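PDB 6IYT: type I modular polyketide synthase from Streptomyces albus subsp. albus, which probably loads an extender unit, thought to be ethylmalonyl from its coenzyme A thioester, onto the synthase through the acyltransferase domain of its module 14. Local coordinates for residues V43-S48 / T75-S80; S130-M135 / R422-G427; S194-W199 / V392-H397. One frame throughout, in Å; residues are numbered along the deposited sequence.

Contact 1. Residues V43-S48 / T75-S80; sequences VPWIVS and TDLGYS
W45 lays its indole beside L77 and G78 where a strand and a helix of the KS-to-AT linker, a small alpha/beta domain, pack together. Segment 43-48 lies on an edge strand of a three-stranded antiparallel sheet; helix segment 75-80 runs at 40° to it, the axes 7.1 Å apart at their closest. The indole meets the helix obliquely along its length: CD1 of W45 lies 3.4 Å from CA of G78, while at the benzo end CZ2 of W45 reaches CD1 of L77 at 3.5 Å. With W45 CG anti to its carbonyl carbon (chi1 -80°), the ring is carried toward L77, whose own side chain slants across it. The indole NE1 bonds to the carbonyl of A74, one residue before the segment, which ties the ring to the first turn of the helix. L62 and V66 of helix 52-67 also touch W45. At the other end V43 and T75 cross at about a right angle, methyl CG2 of V43 meeting methyl CG2 of T75 at 4.0 Å. Between these side chains G78 brings bare backbone against the strand, its CA 3.6 Å from O of P44. No direct hydrogen bond joins the segments. One water bridges them instead, accepting from I46 N and donating to P44 O and to G78 O, the last at 2.7 Å.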
ATOM      1  N   VAL A  43      20.738  -6.132   7.543  1.00 10.81           N
ATOM      2  CA  VAL A  43      20.733  -7.432   6.869  1.00 12.09           C
ATOM      3  C   VAL A  43      19.593  -8.246   7.527  1.00  8.48           C
ATOM      4  O   VAL A  43      19.484  -8.207   8.737  1.00  7.56           O
ATOM      5  CB  VAL A  43      22.061  -8.174   7.245  1.00 17.60           C
ATOM      6  CG1 VAL A  43      22.189  -9.470   6.508  1.00 23.97           C
ATOM      7  CG2 VAL A  43      23.266  -7.253   7.023  1.00 25.22           C
ATOM      8  N   PRO A  44      18.895  -9.113   6.750  1.00  6.05           N
ATOM      9  CA  PRO A  44      18.040 -10.141   7.354  1.00  6.17           C
ATOM     10  C   PRO A  44      18.728 -11.484   7.466  1.00  5.63           C
ATOM     11  O   PRO A  44      19.399 -11.914   6.553  1.00  5.20           O
ATOM     12  CB  PRO A  44      16.884 -10.238   6.363  1.00  6.19           C
ATOM     13  CG  PRO A  44      17.542 -10.055   5.038  1.00  6.44           C
ATOM     14  CD  PRO A  44      18.668  -9.032   5.293  1.00  5.99           C
ATOM     15  N   TRP A  45      18.537 -12.151   8.604  1.00  6.02           N
ATOM     16  CA  TRP A  45      18.880 -13.542   8.759  1.00  5.91           C
ATOM     17  C   TRP A  45      17.566 -14.331   8.868  1.00  5.79           C
ATOM     18  O   TRP A  45      16.815 -14.153   9.848  1.00  6.11           O
ATOM     19  CB  TRP A  45      19.667 -13.750  10.054  1.00  6.91           C
ATOM     20  CG  TRP A  45      21.091 -13.404   9.993  1.00  7.91           C
ATOM     21  CD1 TRP A  45      21.768 -12.820   8.938  1.00  7.77           C
ATOM     22  CD2 TRP A  45      22.071 -13.681  10.998  1.00  8.57           C
ATOM     23  NE1 TRP A  45      23.088 -12.646   9.275  1.00  8.05           N
ATOM     24  CE2 TRP A  45      23.302 -13.176  10.529  1.00  8.91           C
ATOM     25  CE3 TRP A  45      22.022 -14.297  12.271  1.00 10.30           C
ATOM     26  CZ2 TRP A  45      24.479 -13.262  11.285  1.00  9.83           C
ATOM     27  CZ3 TRP A  45      23.173 -14.400  12.998  1.00 10.23           C
ATOM     28  CH2 TRP A  45      24.396 -13.888  12.507  1.00 11.34           C
ATOM     29  N   ILE A  46      17.255 -15.136   7.855  1.00  5.35           N
ATOM     30  CA  ILE A  46      15.996 -15.855   7.842  1.00  5.43           C
ATOM     31  C   ILE A  46      16.230 -17.277   8.338  1.00  5.31           C
ATOM     32  O   ILE A  46      17.311 -17.792   8.191  1.00  4.94           O
ATOM     33  CB  ILE A  46      15.302 -15.860   6.470  1.00  5.95           C
ATOM     34  CG1 ILE A  46      16.030 -16.743   5.488  1.00  7.01           C
ATOM     35  CG2 ILE A  46      15.197 -14.439   5.924  1.00  6.04           C
ATOM     36  CD1 ILE A  46      15.303 -16.880   4.187  1.00  7.37           C
ATOM     37  N   VAL A  47      15.323 -17.746   9.183  1.00  5.37           N
ATOM     38  CA  VAL A  47      15.431 -19.092   9.796  1.00  5.77           C
ATOM     39  C   VAL A  47      14.086 -19.794   9.698  1.00  5.43           C
ATOM     40  O   VAL A  47      13.039 -19.163   9.890  1.00  5.07           O
ATOM     41  CB  VAL A  47      15.827 -18.968  11.299  1.00  6.56           C
ATOM     42  CG1 VAL A  47      16.317 -20.287  11.857  1.00  7.38           C
ATOM     43  CG2 VAL A  47      16.887 -17.913  11.479  1.00  7.76           C
ATOM     44  N   SER A  48      14.087 -21.120   9.492  1.00  4.96           N
ATOM     45  CA  SER A  48      12.845 -21.856   9.471  1.00  5.05           C
ATOM     46  C   SER A  48      13.041 -23.290   9.887  1.00  5.35           C
ATOM     47  O   SER A  48      14.166 -23.827   9.842  1.00  5.49           O
ATOM     48  CB  SER A  48      12.189 -21.807   8.085  1.00  5.48           C
ATOM     49  OG  SER A  48      12.955 -22.513   7.122  1.00  6.35           O
ATOM     50  N   THR A  75      26.730 -10.232   6.456  1.00 14.80           N
ATOM     51  CA  THR A  75      26.025 -10.292   5.227  1.00 14.66           C
ATOM     52  C   THR A  75      26.246 -11.632   4.501  1.00 13.90           C
ATOM     53  O   THR A  75      25.302 -12.188   3.908  1.00 10.16           O
ATOM     54  CB  THR A  75      26.289  -9.044   4.341  1.00 21.69           C
ATOM     55  OG1 THR A  75      27.231  -9.357   3.326  1.00 30.82           O
ATOM     56  CG2 THR A  75      26.806  -7.869   5.210  1.00 19.49           C
ATOM     57  N   ASP A  76      27.425 -12.243   4.676  1.00 12.01           N
ATOM     58  CA  ASP A  76      27.647 -13.597   4.134  1.00 12.24           C
ATOM     59  C   ASP A  76      26.662 -14.610   4.773  1.00 10.12           C
ATOM     60  O   ASP A  76      26.173 -15.530   4.101  1.00 10.56           O
ATOM     61  CB  ASP A  76      29.089 -14.076   4.397  1.00 13.89           C
ATOM     62  CG  ASP A  76      30.154 -13.266   3.622  1.00 17.88           C
ATOM     63  OD1 ASP A  76      29.815 -12.639   2.586  1.00 16.22           O
ATOM     64  OD2 ASP A  76      31.355 -13.443   3.952  1.00 16.49           O
ATOM     65  N   LEU A  77      26.505 -14.538   6.080  1.00  9.83           N
ATOM     66  CA  LEU A  77      25.563 -15.465   6.787  1.00  8.95           C
ATOM     67  C   LEU A  77      24.127 -15.258   6.328  1.00  9.06           C
ATOM     68  O   LEU A  77      23.413 -16.211   6.043  1.00  7.43           O
ATOM     69  CB  LEU A  77      25.669 -15.303   8.289  1.00  9.50           C
ATOM     70  CG  LEU A  77      26.966 -15.830   8.890  1.00 11.93           C
ATOM     71  CD1 LEU A  77      27.201 -15.250  10.282  1.00 12.95           C
ATOM     72  CD2 LEU A  77      26.901 -17.338   8.942  1.00 11.90           C
ATOM     73  N   GLY A  78      23.733 -14.010   6.169  1.00  8.15           N
ATOM     74  CA  GLY A  78      22.373 -13.716   5.694  1.00  8.03           C
ATOM     75  C   GLY A  78      22.159 -14.270   4.291  1.00  7.71           C
ATOM     76  O   GLY A  78      21.148 -14.906   4.004  1.00  7.56           O
ATOM     77  N   TYR A  79      23.119 -14.017   3.405  1.00  9.31           N
ATOM     78  CA  TYR A  79      23.063 -14.546   2.069  1.00 10.24           C
ATOM     79  C   TYR A  79      22.968 -16.069   2.079  1.00  8.35           C
ATOM     80  O   TYR A  79      22.143 -16.653   1.387  1.00  9.04           O
ATOM     81  CB  TYR A  79      24.279 -14.110   1.253  1.00 12.28           C
ATOM     82  CG  TYR A  79      24.300 -14.755  -0.106  1.00 14.86           C
ATOM     83  CD1 TYR A  79      23.399 -14.355  -1.112  1.00 18.52           C
ATOM     84  CD2 TYR A  79      25.121 -15.832  -0.359  1.00 19.88           C
ATOM     85  CE1 TYR A  79      23.342 -15.025  -2.327  1.00 19.64           C
ATOM     86  CE2 TYR A  79      25.101 -16.475  -1.583  1.00 21.83           C
ATOM     87  CZ  TYR A  79      24.195 -16.098  -2.546  1.00 24.81           C
ATOM     88  OH  TYR A  79      24.158 -16.782  -3.732  1.00 31.44           O
ATOM     89  N   SER A  80      23.731 -16.698   2.943  1.00  8.61           N
ATOM     90  CA  SER A  80      23.785 -18.155   2.970  1.00  9.28           C
ATOM     91  C   SER A  80      22.467 -18.771   3.503  1.00  9.50           C
ATOM     92  O   SER A  80      21.968 -19.765   2.980  1.00 10.31           O
ATOM     93  CB  SER A  80      24.970 -18.617   3.810  1.00 11.51           C
ATOM     94  OG  SER A  80      26.194 -18.137   3.256  1.00 12.25           O
TER
HETATM   95  O   HOH W   1      18.863 -14.405   5.405  1.00  5.85           O

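Contact 2. Residues S130-M135 / R422-G427; sequences SQWAGM and RRQEGG
W132 faces R423 where two type II beta turns, W132-M135 and R422-E425, come together, the CA atoms of W132 and R423 being 5.9 Å apart. The backbone of the second turn lies over one indole face: CA of R423 stands 3.6 Å from the centroid of the five-membered ring, only 4° off its normal, a CH-pi contact, and N of Q424 sits above the same face. CB of M135 covers the opposite face, while CA of G426 lies at the edge, near the ring plane. W132 CG, set between backbone N and carbonyl carbon (chi1 50°), directs the indole at the R422-E425 turn. Its NE1 bonds to O of A396, fixing the ring's rotation. Q424, bent at chi2, folds its amide back to the tryptophan, the two planes 69° apart; NE2 of Q424 reaches O of A133 at 3.2 Å in a weak hydrogen bond. Across the ends of the second turn R422 grips E425 side-on, NE of R422 to OE2 of E425 at 2.8 Å and NH2 to OE1. R430 forms a second salt bridge to E425. The first loop leads from strand 120-125 to helix 137-142, with M135 packed on helix 181-200; the second leaves strand 416-418 and ends at G427, the N-cap of helix 428-439.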
ATOM      1  N   SER A 130      -2.921   7.879   3.237  1.00 10.07           N
ATOM      2  CA  SER A 130      -1.620   7.169   3.273  1.00 13.72           C
ATOM      3  C   SER A 130      -0.441   8.076   3.691  1.00 11.71           C
ATOM      4  O   SER A 130       0.669   7.593   3.929  1.00 12.59           O
ATOM      5  CB  SER A 130      -1.330   6.595   1.868  1.00 16.68           C
ATOM      6  OG  SER A 130      -1.484   5.206   1.896  1.00 34.45           O
ATOM      7  N   GLN A 131      -0.612   9.367   3.488  1.00  9.98           N
ATOM      8  CA  GLN A 131       0.520  10.256   3.377  1.00  9.74           C
ATOM      9  C   GLN A 131       1.130  10.505   4.757  1.00  8.27           C
ATOM     10  O   GLN A 131       0.409  10.585   5.746  1.00 10.34           O
ATOM     11  CB  GLN A 131       0.063  11.609   2.717  1.00 10.67           C
ATOM     12  CG  GLN A 131      -0.989  12.389   3.508  1.00 12.79           C
ATOM     13  CD  GLN A 131      -2.439  12.060   3.132  1.00 14.49           C
ATOM     14  OE1 GLN A 131      -2.723  11.020   2.555  1.00 15.60           O
ATOM     15  NE2 GLN A 131      -3.359  12.995   3.422  1.00 14.93           N
ATOM     16  N   TRP A 132       2.438  10.743   4.801  1.00  7.19           N
ATOM     17  CA  TRP A 132       3.070  11.314   5.971  1.00  8.30           C
ATOM     18  C   TRP A 132       4.269  12.187   5.614  1.00  9.32           C
ATOM     19  O   TRP A 132       4.884  12.041   4.553  1.00  7.07           O
ATOM     20  CB  TRP A 132       3.481  10.224   6.961  1.00  8.65           C
ATOM     21  CG  TRP A 132       4.268   9.083   6.366  1.00  6.80           C
ATOM     22  CD1 TRP A 132       3.763   7.957   5.781  1.00  7.27           C
ATOM     23  CD2 TRP A 132       5.691   8.877   6.464  1.00  6.64           C
ATOM     24  NE1 TRP A 132       4.774   7.070   5.513  1.00  6.89           N
ATOM     25  CE2 TRP A 132       5.966   7.608   5.937  1.00  6.02           C
ATOM     26  CE3 TRP A 132       6.763   9.664   6.933  1.00  6.36           C
ATOM     27  CZ2 TRP A 132       7.243   7.082   5.914  1.00  5.67           C
ATOM     28  CZ3 TRP A 132       8.022   9.132   6.911  1.00  5.77           C
ATOM     29  CH2 TRP A 132       8.261   7.884   6.354  1.00  6.14           C
ATOM     30  N   ALA A 133       4.496  13.195   6.446  1.00 12.04           N
ATOM     31  CA  ALA A 133       5.503  14.179   6.163  1.00 13.44           C
ATOM     32  C   ALA A 133       6.867  13.522   6.175  1.00 10.39           C
ATOM     33  O   ALA A 133       7.234  12.841   7.146  1.00 15.35           O
ATOM     34  CB  ALA A 133       5.441  15.306   7.184  1.00 14.28           C
ATOM     35  N   GLY A 134       7.563  13.630   5.056  1.00 11.12           N
ATOM     36  CA  GLY A 134       8.887  13.017   4.895  1.00 10.91           C
ATOM     37  C   GLY A 134       8.856  11.630   4.261  1.00  9.11           C
ATOM     38  O   GLY A 134       9.901  11.011   4.066  1.00 11.71           O
ATOM     39  N   MET A 135       7.660  11.135   3.924  1.00  7.61           N
ATOM     40  CA  MET A 135       7.538   9.828   3.231  1.00  8.33           C
ATOM     41  C   MET A 135       8.396   9.768   1.952  1.00  7.78           C
ATOM     42  O   MET A 135       8.561  10.769   1.248  1.00  7.34           O
ATOM     43  CB  MET A 135       6.065   9.535   2.873  1.00  9.25           C
ATOM     44  CG  MET A 135       5.482  10.477   1.825  1.00 10.49           C
ATOM     45  SD  MET A 135       3.765  10.073   1.495  1.00 10.95           S
ATOM     46  CE  MET A 135       3.955   8.576   0.558  1.00 24.80           C
ATOM     47  N   ARG A 422       5.116   2.526   6.679  1.00  5.71           N
ATOM     48  CA  ARG A 422       4.265   3.012   7.724  1.00  6.28           C
ATOM     49  C   ARG A 422       4.744   4.377   8.131  1.00  5.74           C
ATOM     50  O   ARG A 422       5.885   4.741   7.853  1.00  5.46           O
ATOM     51  CB  ARG A 422       4.282   2.032   8.920  1.00  6.64           C
ATOM     52  CG  ARG A 422       3.164   2.238   9.907  1.00  9.91           C
ATOM     53  CD  ARG A 422       2.923   0.973  10.749  1.00  9.01           C
ATOM     54  NE  ARG A 422       4.136   0.582  11.470  1.00  8.81           N
ATOM     55  CZ  ARG A 422       4.238  -0.473  12.268  1.00 10.31           C
ATOM     56  NH1 ARG A 422       3.242  -1.346  12.349  1.00 11.15           N
ATOM     57  NH2 ARG A 422       5.417  -0.769  12.815  1.00 10.92           N
ATOM     58  N   ARG A 423       3.854   5.173   8.747  1.00  6.65           N
ATOM     59  CA  ARG A 423       4.215   6.529   9.144  1.00  7.76           C
ATOM     60  C   ARG A 423       5.542   6.538   9.964  1.00  7.65           C
ATOM     61  O   ARG A 423       5.663   5.819  10.930  1.00  7.68           O
ATOM     62  CB  ARG A 423       3.072   7.156   9.992  1.00  9.67           C
ATOM     63  CG  ARG A 423       3.452   8.504  10.554  1.00 13.19           C
ATOM     64  CD  ARG A 423       2.261   9.192  11.201  1.00 14.23           C
ATOM     65  NE  ARG A 423       2.660  10.483  11.776  1.00 17.70           N
ATOM     66  CZ  ARG A 423       1.809  11.406  12.196  1.00 16.86           C
ATOM     67  NH1 ARG A 423       0.505  11.210  12.066  1.00 18.47           N
ATOM     68  NH2 ARG A 423       2.272  12.525  12.769  1.00 17.97           N
ATOM     69  N   GLN A 424       6.511   7.354   9.515  1.00  7.96           N
ATOM     70  CA  GLN A 424       7.847   7.496  10.111  1.00  9.03           C
ATOM     71  C   GLN A 424       8.699   6.227  10.058  1.00  8.87           C
ATOM     72  O   GLN A 424       9.708   6.120  10.752  1.00  8.70           O
ATOM     73  CB  GLN A 424       7.745   8.015  11.535  1.00 10.24           C
ATOM     74  CG  GLN A 424       7.393   9.495  11.608  1.00 15.06           C
ATOM     75  CD  GLN A 424       8.300  10.359  10.728  1.00 19.02           C
ATOM     76  OE1 GLN A 424       9.512  10.239  10.771  1.00 28.77           O
ATOM     77  NE2 GLN A 424       7.696  11.195   9.893  1.00 27.08           N
ATOM     78  N   GLU A 425       8.298   5.282   9.225  1.00  6.09           N
ATOM     79  CA  GLU A 425       9.104   4.122   8.951  1.00  6.56           C
ATOM     80  C   GLU A 425       9.262   3.962   7.456  1.00  6.10           C
ATOM     81  O   GLU A 425       8.393   3.383   6.784  1.00  5.43           O
ATOM     82  CB  GLU A 425       8.428   2.867   9.530  1.00  8.12           C
ATOM     83  CG  GLU A 425       8.144   2.974  11.020  1.00 10.65           C
ATOM     84  CD  GLU A 425       7.162   1.929  11.511  1.00 12.46           C
ATOM     85  OE1 GLU A 425       7.386   0.736  11.246  1.00 14.15           O
ATOM     86  OE2 GLU A 425       6.230   2.298  12.253  1.00 15.82           O
ATOM     87  N   GLY A 426      10.394   4.406   6.942  1.00  6.20           N
ATOM     88  CA  GLY A 426      10.514   4.684   5.544  1.00  6.33           C
ATOM     89  C   GLY A 426      11.686   4.070   4.852  1.00  6.49           C
ATOM     90  O   GLY A 426      11.952   4.398   3.696  1.00  8.11           O
ATOM     91  N   GLY A 427      12.480   3.255   5.559  1.00  6.08           N
ATOM     92  CA  GLY A 427      13.736   2.807   5.000  1.00  5.92           C
ATOM     93  C   GLY A 427      13.905   1.293   4.967  1.00  5.98           C
ATOM     94  O   GLY A 427      12.937   0.536   4.989  1.00  5.91           O
TER

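Contact 3. Residues S194-W199 / V392-H397; sequences SLAAVW and VESSAH
This is a buried helix-on-sheet contact in the acyltransferase core: helix segment 194-199 packs against the C-terminal end of strand 388-393, an inner strand of a four-stranded parallel sheet, and the loop that follows. W199 and V392 form one half. Methyl CG1 of V392, set anti to its backbone N (chi1 172°), stands over one face of the indole, 3.6 Å from the centroid of the five-membered ring and 19° off the normal, a CH-pi contact. The indole NE1 bonds to OG1 of T420, and the ring of F435, from helix 428-439, meets it with the planes about 60° apart. In the other half S394, at the centre of an inverse gamma turn, points OG at the helix backbone. That oxygen is 3.1 Å from N of A196, but the angle is poor for a hydrogen bond; its bond goes to O of M192. L195 passes beside it and sets CD1 3.4 Å from O of S395. A helix packed on an inner parallel strand fits the alpha/beta-hydrolase-like subdomain of malonyl-CoA:ACP transacylase-type acyltransferases.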
ATOM      1  N   SER A 194       5.566   3.156  -7.431  1.00  4.36           N
ATOM      2  CA  SER A 194       6.979   2.809  -7.267  1.00  4.61           C
ATOM      3  C   SER A 194       7.197   1.784  -6.170  1.00  4.24           C
ATOM      4  O   SER A 194       8.135   0.977  -6.236  1.00  4.69           O
ATOM      5  CB  SER A 194       7.815   4.049  -6.963  1.00  5.40           C
ATOM      6  OG  SER A 194       7.658   5.012  -7.982  1.00  5.93           O
ATOM      7  N   LEU A 195       6.337   1.800  -5.159  1.00  4.14           N
ATOM      8  CA  LEU A 195       6.409   0.801  -4.099  1.00  4.57           C
ATOM      9  C   LEU A 195       6.075  -0.591  -4.610  1.00  4.53           C
ATOM     10  O   LEU A 195       6.675  -1.570  -4.184  1.00  4.71           O
ATOM     11  CB  LEU A 195       5.522   1.165  -2.913  1.00  4.62           C
ATOM     12  CG  LEU A 195       5.924   2.324  -2.035  1.00  4.74           C
ATOM     13  CD1 LEU A 195       4.835   2.581  -1.007  1.00  5.28           C
ATOM     14  CD2 LEU A 195       7.243   2.098  -1.327  1.00  4.99           C
ATOM     15  N   ALA A 196       5.264  -0.679  -5.653  1.00  5.12           N
ATOM     16  CA  ALA A 196       4.966  -2.008  -6.231  1.00  4.93           C
ATOM     17  C   ALA A 196       6.250  -2.638  -6.858  1.00  5.09           C
ATOM     18  O   ALA A 196       6.472  -3.859  -6.767  1.00  4.56           O
ATOM     19  CB  ALA A 196       3.877  -1.900  -7.245  1.00  4.72           C
ATOM     20  N   ALA A 197       7.173  -1.796  -7.325  1.00  4.92           N
ATOM     21  CA  ALA A 197       8.413  -2.284  -7.877  1.00  5.62           C
ATOM     22  C   ALA A 197       9.361  -2.856  -6.822  1.00  5.20           C
ATOM     23  O   ALA A 197      10.177  -3.695  -7.133  1.00  6.60           O
ATOM     24  CB  ALA A 197       9.115  -1.193  -8.673  1.00  6.11           C
ATOM     25  N   VAL A 198       9.257  -2.388  -5.577  1.00  5.83           N
ATOM     26  CA  VAL A 198      10.057  -2.926  -4.493  1.00  5.81           C
ATOM     27  C   VAL A 198       9.642  -4.383  -4.238  1.00  5.88           C
ATOM     28  O   VAL A 198      10.469  -5.258  -4.124  1.00  5.58           O
ATOM     29  CB  VAL A 198       9.890  -2.086  -3.205  1.00  5.88           C
ATOM     30  CG1 VAL A 198      10.516  -2.770  -2.009  1.00  6.64           C
ATOM     31  CG2 VAL A 198      10.469  -0.694  -3.412  1.00  6.57           C
ATOM     32  N   TRP A 199       8.344  -4.626  -4.165  1.00  5.81           N
ATOM     33  CA  TRP A 199       7.841  -6.019  -4.031  1.00  5.41           C
ATOM     34  C   TRP A 199       8.243  -6.858  -5.248  1.00  6.17           C
ATOM     35  O   TRP A 199       8.610  -8.019  -5.113  1.00  6.42           O
ATOM     36  CB  TRP A 199       6.308  -6.030  -3.855  1.00  4.80           C
ATOM     37  CG  TRP A 199       5.856  -5.548  -2.480  1.00  4.40           C
ATOM     38  CD1 TRP A 199       5.276  -4.355  -2.182  1.00  4.35           C
ATOM     39  CD2 TRP A 199       5.860  -6.297  -1.253  1.00  4.39           C
ATOM     40  NE1 TRP A 199       5.022  -4.275  -0.858  1.00  4.32           N
ATOM     41  CE2 TRP A 199       5.341  -5.460  -0.262  1.00  4.30           C
ATOM     42  CE3 TRP A 199       6.320  -7.560  -0.894  1.00  4.90           C
ATOM     43  CZ2 TRP A 199       5.205  -5.869   1.079  1.00  4.55           C
ATOM     44  CZ3 TRP A 199       6.158  -7.980   0.444  1.00  4.23           C
ATOM     45  CH2 TRP A 199       5.625  -7.129   1.398  1.00  4.34           C
ATOM     46  N   VAL A 392      -1.563  -7.152  -0.727  1.00  5.71           N
ATOM     47  CA  VAL A 392      -0.398  -6.317  -0.447  1.00  5.17           C
ATOM     48  C   VAL A 392      -0.775  -4.874  -0.705  1.00  5.06           C
ATOM     49  O   VAL A 392      -1.138  -4.519  -1.821  1.00  5.44           O
ATOM     50  CB  VAL A 392       0.791  -6.709  -1.350  1.00  5.13           C
ATOM     51  CG1 VAL A 392       1.949  -5.711  -1.208  1.00  6.07           C
ATOM     52  CG2 VAL A 392       1.223  -8.125  -1.076  1.00  5.22           C
ATOM     53  N   GLU A 393      -0.796  -4.055   0.342  1.00  5.09           N
ATOM     54  CA  GLU A 393      -1.128  -2.656   0.174  1.00  5.29           C
ATOM     55  C   GLU A 393       0.131  -1.874  -0.160  1.00  4.96           C
ATOM     56  O   GLU A 393       1.037  -1.753   0.648  1.00  4.91           O
ATOM     57  CB  GLU A 393      -1.873  -2.094   1.400  1.00  6.26           C
ATOM     58  CG  GLU A 393      -2.367  -0.660   1.188  1.00  7.65           C
ATOM     59  CD  GLU A 393      -2.925  -0.038   2.435  1.00 10.37           C
ATOM     60  OE1 GLU A 393      -3.806  -0.665   3.064  1.00 12.16           O
ATOM     61  OE2 GLU A 393      -2.549   1.134   2.748  1.00 12.61           O
ATOM     62  N   SER A 394       0.186  -1.403  -1.397  1.00  4.49           N
ATOM     63  CA  SER A 394       1.355  -0.757  -1.969  1.00  4.66           C
ATOM     64  C   SER A 394       1.374   0.745  -1.627  1.00  5.01           C
ATOM     65  O   SER A 394       1.221   1.595  -2.513  1.00  5.28           O
ATOM     66  CB  SER A 394       1.344  -0.957  -3.486  1.00  5.03           C
ATOM     67  OG  SER A 394       2.572  -0.554  -4.085  1.00  5.08           O
ATOM     68  N   SER A 395       1.518   1.051  -0.333  1.00  4.83           N
ATOM     69  CA  SER A 395       1.291   2.408   0.174  1.00  5.20           C
ATOM     70  C   SER A 395       2.323   2.819   1.240  1.00  5.51           C
ATOM     71  O   SER A 395       3.029   1.999   1.766  1.00  4.66           O
ATOM     72  CB  SER A 395      -0.096   2.492   0.787  1.00  5.16           C
ATOM     73  OG  SER A 395      -0.148   1.761   1.973  1.00  6.15           O
ATOM     74  N   ALA A 396       2.386   4.123   1.509  1.00  5.32           N
ATOM     75  CA  ALA A 396       3.294   4.698   2.483  1.00  6.77           C
ATOM     76  C   ALA A 396       2.841   4.434   3.936  1.00  6.38           C
ATOM     77  O   ALA A 396       3.621   4.554   4.838  1.00  4.95           O
ATOM     78  CB  ALA A 396       3.411   6.199   2.238  1.00  7.59           C
ATOM     79  N   HIS A 397       1.578   4.039   4.124  1.00  6.61           N
ATOM     80  CA  HIS A 397       1.017   3.827   5.482  1.00  8.02           C
ATOM     81  C   HIS A 397      -0.266   3.058   5.349  1.00  8.01           C
ATOM     82  O   HIS A 397      -1.031   3.340   4.443  1.00  8.08           O
ATOM     83  CB  HIS A 397       0.740   5.176   6.176  1.00  8.64           C
ATOM     84  CG  HIS A 397       0.162   5.036   7.552  1.00  8.55           C
ATOM     85  ND1 HIS A 397       0.915   4.653   8.630  1.00  9.36           N
ATOM     86  CD2 HIS A 397      -1.101   5.197   8.019  1.00 12.08           C
ATOM     87  CE1 HIS A 397       0.140   4.524   9.695  1.00 12.35           C
ATOM     88  NE2 HIS A 397      -1.093   4.828   9.347  1.00 12.64           N
TER

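Contacts 2 and 3 share the acyltransferase domain and touch, their centres about 12 Å apart, whereas contact 1 lies in the linker domain, its centre 23 Å or more from theirs. Contacts 1 and 3 are buried: contact 1 pairs a helix with a strand, and contact 3 sets a helix on a strand end and the loop after it; contact 2 joins two loops at the surface. A tryptophan serves each one differently: oblique to a glycine and a leucine in contact 1, beneath turn backbone in contact 2, under a valine methyl in contact 3. A water bridges the segments of contact 1, and charged side chains gather in contact 2. Segment 392-397 lies against both loops of contact 2, H397 ND1 bonding to R423 N and S395 packing on S130.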